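Local structure of methylglyoxal reductase (NADPH-dependent) (Candida albicans SC5314, 6KWS) at residues A[14-22]-A[41-51]; A[69-80]-A[114-124]. The protein probably reduces the carbonyl compound methylglyoxal, using NADPH as the hydride donor. The protein carries 1 engineered substitution. One frame throughout, in Å; residues are numbered along the deposited sequence.

Contact 1. Residues A[14-22]-A[41-51]; sequences AQHVVKQLL and LLKLFNNPKNL. Engineered in segment 41-51: Lys49 (natural residue Gln).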
# COMPACT_ATOMS: atom_id res chain seq x y z
N ALA A 14 -7.12 1.16 -1.28
CA ALA A 14 -7.98 1.16 -2.47
C ALA A 14 -9.18 2.09 -2.28
O ALA A 14 -9.47 2.91 -3.16
CB ALA A 14 -8.43 -0.25 -2.80
N GLN A 15 -9.87 1.96 -1.15
CA GLN A 15 -10.99 2.85 -0.87
C GLN A 15 -10.60 4.31 -1.07
O GLN A 15 -11.38 5.12 -1.59
CB GLN A 15 -11.51 2.62 0.55
CG GLN A 15 -12.06 1.21 0.78
CD GLN A 15 -13.09 1.15 1.90
OE1 GLN A 15 -13.44 2.17 2.51
NE2 GLN A 15 -13.58 -0.05 2.18
N HIS A 16 -9.38 4.66 -0.67
CA HIS A 16 -8.93 6.03 -0.83
C HIS A 16 -8.74 6.37 -2.31
O HIS A 16 -9.15 7.45 -2.76
CB HIS A 16 -7.65 6.25 -0.04
CG HIS A 16 -7.88 6.50 1.41
ND1 HIS A 16 -8.47 7.66 1.88
CD2 HIS A 16 -7.62 5.74 2.50
CE1 HIS A 16 -8.55 7.60 3.20
NE2 HIS A 16 -8.05 6.45 3.60
N VAL A 17 -8.14 5.45 -3.07
CA VAL A 17 -8.04 5.64 -4.51
C VAL A 17 -9.42 5.84 -5.12
O VAL A 17 -9.65 6.76 -5.93
CB VAL A 17 -7.30 4.45 -5.14
CG1 VAL A 17 -7.51 4.42 -6.65
CG2 VAL A 17 -5.81 4.49 -4.78
N VAL A 18 -10.38 5.00 -4.72
CA VAL A 18 -11.72 5.08 -5.27
C VAL A 18 -12.33 6.45 -5.00
O VAL A 18 -12.87 7.11 -5.91
CB VAL A 18 -12.59 3.95 -4.69
CG1 VAL A 18 -14.06 4.21 -4.93
CG2 VAL A 18 -12.20 2.63 -5.34
N LYS A 19 -12.27 6.90 -3.74
CA LYS A 19 -12.78 8.22 -3.38
C LYS A 19 -12.14 9.32 -4.22
O LYS A 19 -12.83 10.19 -4.75
CB LYS A 19 -12.54 8.48 -1.89
CG LYS A 19 -13.12 9.79 -1.40
CD LYS A 19 -12.60 10.20 -0.03
CE LYS A 19 -12.86 9.11 1.03
NZ LYS A 19 -13.38 9.63 2.35
N GLN A 20 -10.82 9.28 -4.35
CA GLN A 20 -10.17 10.31 -5.15
C GLN A 20 -10.51 10.18 -6.63
O GLN A 20 -10.73 11.20 -7.30
CB GLN A 20 -8.66 10.28 -4.94
CG GLN A 20 -8.25 10.43 -3.49
CD GLN A 20 -6.82 10.82 -3.39
OE1 GLN A 20 -6.23 11.30 -4.37
NE2 GLN A 20 -6.22 10.61 -2.23
N LEU A 21 -10.57 8.95 -7.16
CA LEU A 21 -10.99 8.76 -8.54
C LEU A 21 -12.39 9.31 -8.78
O LEU A 21 -12.62 10.01 -9.77
CB LEU A 21 -10.92 7.28 -8.93
CG LEU A 21 -9.58 6.67 -9.36
CD1 LEU A 21 -9.74 5.19 -9.61
CD2 LEU A 21 -9.00 7.36 -10.61
N LEU A 22 -13.35 9.02 -7.89
CA LEU A 22 -14.71 9.51 -8.09
C LEU A 22 -14.76 11.03 -8.14
O LEU A 22 -15.52 11.61 -8.93
CB LEU A 22 -15.64 9.04 -6.98
CG LEU A 22 -16.03 7.58 -7.01
CD1 LEU A 22 -16.95 7.30 -5.82
CD2 LEU A 22 -16.70 7.20 -8.35
N LEU A 41 -19.54 -1.32 -0.52
CA LEU A 41 -18.77 -0.24 -1.10
C LEU A 41 -19.69 0.78 -1.75
O LEU A 41 -19.52 1.99 -1.54
CB LEU A 41 -17.79 -0.80 -2.12
CG LEU A 41 -16.83 0.23 -2.70
CD1 LEU A 41 -15.81 0.62 -1.65
CD2 LEU A 41 -16.17 -0.36 -3.94
N LEU A 42 -20.69 0.33 -2.52
CA LEU A 42 -21.54 1.32 -3.17
C LEU A 42 -22.35 2.11 -2.14
O LEU A 42 -22.65 3.29 -2.38
CB LEU A 42 -22.46 0.67 -4.20
CG LEU A 42 -21.87 -0.23 -5.30
CD1 LEU A 42 -22.84 -0.32 -6.45
CD2 LEU A 42 -20.49 0.19 -5.81
N LYS A 43 -22.66 1.53 -0.98
CA LYS A 43 -23.43 2.26 0.02
C LYS A 43 -22.59 3.32 0.74
O LYS A 43 -23.07 4.43 1.00
CB LYS A 43 -24.04 1.29 1.03
CG LYS A 43 -25.16 0.45 0.48
CD LYS A 43 -25.99 -0.06 1.63
CE LYS A 43 -26.10 -1.56 1.60
NZ LYS A 43 -27.37 -1.97 2.26
N LEU A 44 -21.34 2.99 1.10
CA LEU A 44 -20.45 3.99 1.68
C LEU A 44 -20.43 5.26 0.84
O LEU A 44 -20.48 6.37 1.39
CB LEU A 44 -19.03 3.43 1.81
CG LEU A 44 -18.89 2.39 2.92
CD1 LEU A 44 -17.50 1.72 2.91
CD2 LEU A 44 -19.19 3.01 4.28
N PHE A 45 -20.39 5.13 -0.48
CA PHE A 45 -20.35 6.29 -1.36
C PHE A 45 -21.73 6.74 -1.80
O PHE A 45 -21.85 7.65 -2.62
CB PHE A 45 -19.48 5.99 -2.59
CG PHE A 45 -18.00 5.93 -2.29
CD1 PHE A 45 -17.25 7.10 -2.21
CD2 PHE A 45 -17.36 4.72 -2.07
CE1 PHE A 45 -15.90 7.05 -1.92
CE2 PHE A 45 -16.01 4.67 -1.77
CZ PHE A 45 -15.28 5.83 -1.70
N ASN A 46 -22.78 6.12 -1.26
CA ASN A 46 -24.16 6.50 -1.56
C ASN A 46 -24.50 6.30 -3.03
O ASN A 46 -25.17 7.13 -3.63
CB ASN A 46 -24.45 7.93 -1.12
CG ASN A 46 -24.51 8.06 0.39
OD1 ASN A 46 -25.23 7.31 1.06
ND2 ASN A 46 -23.73 9.00 0.94
N ASN A 47 -24.05 5.18 -3.60
CA ASN A 47 -24.41 4.71 -4.93
C ASN A 47 -24.34 5.83 -5.99
O ASN A 47 -25.37 6.13 -6.63
CB ASN A 47 -25.78 4.05 -4.92
CG ASN A 47 -25.95 3.09 -3.77
OD1 ASN A 47 -26.29 3.49 -2.65
ND2 ASN A 47 -25.74 1.80 -4.04
N PRO A 48 -23.19 6.43 -6.20
CA PRO A 48 -23.07 7.39 -7.29
C PRO A 48 -23.19 6.70 -8.64
O PRO A 48 -23.04 5.48 -8.77
CB PRO A 48 -21.67 7.99 -7.09
CG PRO A 48 -20.92 6.96 -6.37
CD PRO A 48 -21.90 6.21 -5.51
N LYS A 49 -23.50 7.52 -9.66
CA LYS A 49 -23.60 7.06 -11.04
C LYS A 49 -22.27 6.50 -11.53
O LYS A 49 -22.24 5.52 -12.28
CB LYS A 49 -24.03 8.23 -11.93
CG LYS A 49 -23.31 9.55 -11.57
CD LYS A 49 -23.66 10.76 -12.46
CE LYS A 49 -25.08 11.25 -12.21
NZ LYS A 49 -25.35 11.57 -10.77
N ASN A 50 -21.16 7.12 -11.12
CA ASN A 50 -19.83 6.82 -11.62
C ASN A 50 -19.21 5.56 -11.01
O ASN A 50 -18.03 5.31 -11.27
CB ASN A 50 -18.90 8.00 -11.33
CG ASN A 50 -19.11 9.14 -12.29
OD1 ASN A 50 -19.77 9.00 -13.33
ND2 ASN A 50 -18.53 10.30 -11.94
N LEU A 51 -19.95 4.78 -10.21
CA LEU A 51 -19.34 3.72 -9.43
C LEU A 51 -20.10 2.43 -9.63
O LEU A 51 -21.32 2.41 -9.56
CB LEU A 51 -19.32 4.07 -7.94
CG LEU A 51 -18.66 3.02 -7.03
CD1 LEU A 51 -17.17 2.79 -7.32
CD2 LEU A 51 -18.85 3.41 -5.59
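Leu22 lays its CD1 methyl obliquely against the phenyl ring of Phe45, an off-centre CH-pi contact in which CD1 sits 4.1 Å from the Phe45 ring centroid and 29° off the ring normal. The far end of the same ring is pressed against the helix itself. Lys19 CB lies in the ring plane at the edge, 3.7 Å from Phe45 CE1, and the carbonyl oxygen of Gln15 also approaches the edge, 4.0 Å from Phe45 CZ. Val18 reaches the ring through CG1, 3.7 Å from Phe45 CE2; this methyl stands anti to the backbone N (chi1 164°), and it also touches Leu51 CD1. Phe45 thus packs among Gln15, Val18, Lys19 and Leu22, which share one side of helix 12-23, while Phe203 meets its ring edge-to-face from outside the two segments. Helices 12-23 and 35-44 are successive connections of the beta-alpha-beta-alpha-beta half of a Rossmann fold, and the loop after the second leads into strand 51-55. Helix 35-44 closes in a Schellman motif, Asn46 taking positive phi, and the chain then passes through a type I beta turn from Pro48 to Leu51, with the engineered Lys49 inside it. Leu22 bridges the loop with its two branches: CD1 is 4.0 Å from Pro48 CG, whereas CD2 is 3.8 Å from Asn50 CB and also packs on Leu51 CB. No hydrogen bond crosses between the segments. The ammonium of Lys19 bends away to the carbonyl of Ser202, and at the other end Gln15 OE1 passes 4.1 Å from Leu44 CD1, while Gln15 NE2 makes weak hydrogen bonds to Glu206 and to the carbonyl of Thr10, a residue of the NADPH site.

Contact 2. Residues A[69-80]-A[114-124]; sequences LQKHGEAKVFLH and FGNNIEKVVIT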
# COMPACT_ATOMS: atom_id res chain seq x y z
N LEU A 69 -12.56 -8.08 -17.78
CA LEU A 69 -11.87 -7.39 -18.87
C LEU A 69 -12.67 -7.44 -20.18
O LEU A 69 -12.71 -6.45 -20.92
CB LEU A 69 -10.48 -7.97 -19.09
CG LEU A 69 -9.47 -7.30 -18.17
CD1 LEU A 69 -8.14 -8.05 -18.17
CD2 LEU A 69 -9.30 -5.81 -18.54
N GLN A 70 -13.31 -8.57 -20.47
CA GLN A 70 -14.08 -8.67 -21.71
C GLN A 70 -15.35 -7.84 -21.65
O GLN A 70 -15.68 -7.12 -22.60
CB GLN A 70 -14.41 -10.13 -22.00
CG GLN A 70 -13.22 -10.97 -22.42
CD GLN A 70 -13.41 -12.41 -22.04
OE1 GLN A 70 -14.51 -12.82 -21.68
NE2 GLN A 70 -12.32 -13.18 -22.05
N LYS A 71 -16.09 -7.90 -20.54
CA LYS A 71 -17.32 -7.13 -20.43
C LYS A 71 -17.10 -5.63 -20.46
O LYS A 71 -18.04 -4.89 -20.77
CB LYS A 71 -18.04 -7.47 -19.14
CG LYS A 71 -18.78 -8.73 -19.20
CD LYS A 71 -19.48 -8.94 -17.87
CE LYS A 71 -19.76 -10.41 -17.70
NZ LYS A 71 -19.56 -11.17 -18.99
N HIS A 72 -15.91 -5.14 -20.11
CA HIS A 72 -15.69 -3.70 -20.02
C HIS A 72 -14.53 -3.25 -20.90
O HIS A 72 -13.53 -2.71 -20.41
CB HIS A 72 -15.46 -3.27 -18.57
CG HIS A 72 -16.64 -3.50 -17.69
ND1 HIS A 72 -17.64 -2.56 -17.53
CD2 HIS A 72 -17.00 -4.56 -16.94
CE1 HIS A 72 -18.55 -3.03 -16.70
NE2 HIS A 72 -18.19 -4.25 -16.33
N GLY A 73 -14.67 -3.45 -22.21
CA GLY A 73 -13.62 -3.11 -23.15
C GLY A 73 -13.33 -1.63 -23.27
O GLY A 73 -12.40 -1.27 -24.00
N GLU A 74 -14.08 -0.78 -22.59
CA GLU A 74 -13.83 0.66 -22.63
C GLU A 74 -12.87 1.11 -21.53
O GLU A 74 -12.55 2.30 -21.44
CB GLU A 74 -15.15 1.45 -22.54
CG GLU A 74 -15.95 1.41 -21.21
CD GLU A 74 -16.42 0.02 -20.77
OE1 GLU A 74 -16.79 -0.13 -19.57
OE2 GLU A 74 -16.43 -0.91 -21.61
N ALA A 75 -12.41 0.19 -20.68
CA ALA A 75 -11.45 0.53 -19.63
C ALA A 75 -10.09 0.87 -20.23
O ALA A 75 -9.54 0.10 -21.03
CB ALA A 75 -11.33 -0.63 -18.64
N LYS A 76 -9.54 2.02 -19.85
CA LYS A 76 -8.23 2.46 -20.29
C LYS A 76 -7.14 2.23 -19.26
O LYS A 76 -5.96 2.14 -19.63
CB LYS A 76 -8.26 3.94 -20.65
CG LYS A 76 -9.29 4.28 -21.72
CD LYS A 76 -8.61 4.64 -23.03
CE LYS A 76 -9.59 4.72 -24.19
NZ LYS A 76 -9.80 6.13 -24.65
N VAL A 77 -7.49 2.15 -17.98
CA VAL A 77 -6.53 2.05 -16.89
C VAL A 77 -6.91 0.86 -16.03
O VAL A 77 -8.09 0.66 -15.73
CB VAL A 77 -6.50 3.33 -16.04
CG1 VAL A 77 -5.60 3.14 -14.85
CG2 VAL A 77 -6.03 4.51 -16.86
N PHE A 78 -5.91 0.09 -15.61
CA PHE A 78 -6.11 -0.97 -14.63
C PHE A 78 -5.22 -0.70 -13.42
O PHE A 78 -4.00 -0.86 -13.50
CB PHE A 78 -5.82 -2.34 -15.24
CG PHE A 78 -6.20 -3.51 -14.35
CD1 PHE A 78 -5.42 -3.86 -13.26
CD2 PHE A 78 -7.31 -4.29 -14.64
CE1 PHE A 78 -5.75 -4.93 -12.46
CE2 PHE A 78 -7.64 -5.37 -13.85
CZ PHE A 78 -6.87 -5.70 -12.77
N LEU A 79 -5.84 -0.31 -12.31
CA LEU A 79 -5.15 -0.12 -11.03
C LEU A 79 -5.25 -1.42 -10.23
O LEU A 79 -6.33 -1.78 -9.76
CB LEU A 79 -5.75 1.03 -10.24
CG LEU A 79 -5.78 2.38 -10.93
CD1 LEU A 79 -6.37 3.40 -10.00
CD2 LEU A 79 -4.40 2.77 -11.32
N HIS A 80 -4.13 -2.10 -10.05
CA HIS A 80 -4.11 -3.39 -9.37
C HIS A 80 -3.71 -3.15 -7.92
O HIS A 80 -2.55 -2.88 -7.61
CB HIS A 80 -3.16 -4.34 -10.10
CG HIS A 80 -3.11 -5.71 -9.53
ND1 HIS A 80 -4.22 -6.36 -9.03
CD2 HIS A 80 -2.07 -6.57 -9.38
CE1 HIS A 80 -3.87 -7.56 -8.59
NE2 HIS A 80 -2.58 -7.71 -8.79
N PHE A 114 -7.02 -10.01 -22.95
CA PHE A 114 -8.32 -9.37 -23.12
C PHE A 114 -8.34 -7.89 -22.73
O PHE A 114 -9.41 -7.26 -22.80
CB PHE A 114 -9.37 -10.15 -22.33
CG PHE A 114 -9.15 -11.64 -22.35
CD1 PHE A 114 -9.65 -12.41 -23.39
CD2 PHE A 114 -8.46 -12.27 -21.33
CE1 PHE A 114 -9.46 -13.81 -23.41
CE2 PHE A 114 -8.25 -13.66 -21.35
CZ PHE A 114 -8.76 -14.43 -22.39
N GLY A 115 -7.21 -7.31 -22.35
CA GLY A 115 -7.23 -5.91 -21.96
C GLY A 115 -6.98 -5.04 -23.16
O GLY A 115 -6.00 -4.29 -23.20
N ASN A 116 -7.88 -5.13 -24.15
CA ASN A 116 -7.61 -4.56 -25.46
C ASN A 116 -7.32 -3.07 -25.38
O ASN A 116 -6.32 -2.58 -25.91
CB ASN A 116 -8.78 -4.84 -26.40
CG ASN A 116 -8.65 -6.17 -27.10
OD1 ASN A 116 -9.15 -7.20 -26.63
ND2 ASN A 116 -7.95 -6.17 -28.23
N ASN A 117 -8.17 -2.33 -24.67
CA ASN A 117 -8.01 -0.89 -24.57
C ASN A 117 -7.20 -0.45 -23.37
O ASN A 117 -7.02 0.76 -23.19
CB ASN A 117 -9.37 -0.22 -24.53
CG ASN A 117 -9.99 -0.12 -25.89
OD1 ASN A 117 -10.63 -1.06 -26.36
ND2 ASN A 117 -9.78 1.02 -26.55
N ILE A 118 -6.72 -1.38 -22.55
CA ILE A 118 -5.96 -1.04 -21.35
C ILE A 118 -4.61 -0.47 -21.79
O ILE A 118 -3.79 -1.18 -22.39
CB ILE A 118 -5.77 -2.24 -20.42
CG1 ILE A 118 -7.09 -2.66 -19.77
CG2 ILE A 118 -4.75 -1.92 -19.37
CD1 ILE A 118 -7.71 -1.57 -18.90
N GLU A 119 -4.38 0.81 -21.51
CA GLU A 119 -3.16 1.50 -21.91
C GLU A 119 -2.21 1.76 -20.75
O GLU A 119 -1.00 1.94 -20.99
CB GLU A 119 -3.51 2.82 -22.58
CG GLU A 119 -4.30 2.64 -23.85
CD GLU A 119 -5.37 3.73 -24.07
OE1 GLU A 119 -5.17 4.88 -23.61
OE2 GLU A 119 -6.40 3.42 -24.71
N LYS A 120 -2.70 1.79 -19.52
CA LYS A 120 -1.86 2.04 -18.37
C LYS A 120 -2.23 1.05 -17.28
O LYS A 120 -3.41 0.74 -17.09
CB LYS A 120 -1.98 3.50 -17.88
CG LYS A 120 -1.06 4.44 -18.68
CD LYS A 120 -1.53 5.88 -18.60
CE LYS A 120 -0.76 6.80 -19.54
NZ LYS A 120 0.42 7.37 -18.85
N VAL A 121 -1.22 0.53 -16.60
CA VAL A 121 -1.40 -0.42 -15.51
C VAL A 121 -0.59 0.06 -14.33
O VAL A 121 0.61 0.35 -14.47
CB VAL A 121 -0.98 -1.84 -15.93
CG1 VAL A 121 -1.02 -2.78 -14.75
CG2 VAL A 121 -1.88 -2.34 -17.05
N VAL A 122 -1.22 0.17 -13.16
CA VAL A 122 -0.51 0.53 -11.93
C VAL A 122 -0.67 -0.58 -10.91
O VAL A 122 -1.78 -1.03 -10.63
CB VAL A 122 -1.01 1.87 -11.37
CG1 VAL A 122 -0.15 2.30 -10.18
CG2 VAL A 122 -1.02 2.93 -12.47
N ILE A 123 0.46 -1.03 -10.34
CA ILE A 123 0.47 -2.11 -9.35
C ILE A 123 1.04 -1.58 -8.05
O ILE A 123 2.04 -0.86 -8.03
CB ILE A 123 1.31 -3.32 -9.82
CG1 ILE A 123 0.66 -3.96 -11.04
CG2 ILE A 123 1.42 -4.33 -8.71
CD1 ILE A 123 1.42 -5.15 -11.54
N THR A 124 0.40 -1.94 -6.94
CA THR A 124 0.94 -1.60 -5.64
C THR A 124 2.03 -2.59 -5.29
O THR A 124 1.77 -3.79 -5.16
CB THR A 124 -0.12 -1.63 -4.55
OG1 THR A 124 -1.32 -1.04 -5.06
CG2 THR A 124 0.36 -0.85 -3.34
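One face of the Phe114 ring receives the amide of Gln70, with NE2 3.1 Å above the plane and offset toward the rim; amide and ring planes are 74° apart, so the amide stands steeply on the ring. The imidazole of His80 is met at its edge, near the plane, by Ile123 CG1, and the Phe78 ring has His80 CB at its edge and Phe65 edge-to-face. Strands 75-80 and 120-124, which carry Phe78, His80 and Ile123, run parallel, their axes only 7° apart, as neighbours in the centre of the Rossmann sheet. Their ladder passes from Phe78 N to Lys120 O, Val122 N to Phe78 O, His80 N to Val122 O and Thr124 N to His80 O. At the entrance Lys76 O accepts twice, from Glu119 N at 2.8 Å and Lys120 N at 3.3 Å. On one sheet face Leu79 CD2 packs 3.5 Å from Val122 CB, beneath helix 240-252. Ahead of strand 120-124, Ile118 holds CG1 anti to the carbonyl carbon (chi1 -70°), which brings CD1 to Ala75 CB, 3.7 Å away, and CG1 to Leu69 CD2. His80 ND1 bonds to Ser7 OG, and Thr124 OG1 to His247 NE2, close to Leu81 and Ile13 of the NADPH site. Lys76 NZ stays 4.3 Å from Glu119 OE2, beyond a salt bridge, so electrostatic attraction there is probably modest, and the cohesion of the two strands probably rests mainly on main-chain hydrogen bonds and apolar packing.

How the contacts relate
The two contacts follow one another along the chain, contact 1 closing before contact 2 opens, and their centres lie 18 Å apart in the same nucleotide-binding Rossmann domain. From its outermost strand 51-55 the sheet continues 27-32, 3-7, 75-80 and 120-124; contact 1 lies at the 51-55 edge, where its helix packs on Val28 of strand 27-32 and its loop runs into strand 51-55, while contact 2 joins two central strands. Helix 12-23 connects them directly: Val17 CG1 and Leu21 CD1 pack on Leu79 CD1, at 3.7 and 3.8 Å respectively. Thr10 lies near contact 1 and Ile13 and Leu81 near contact 2, consistent with both belonging to the framework around the NADPH site.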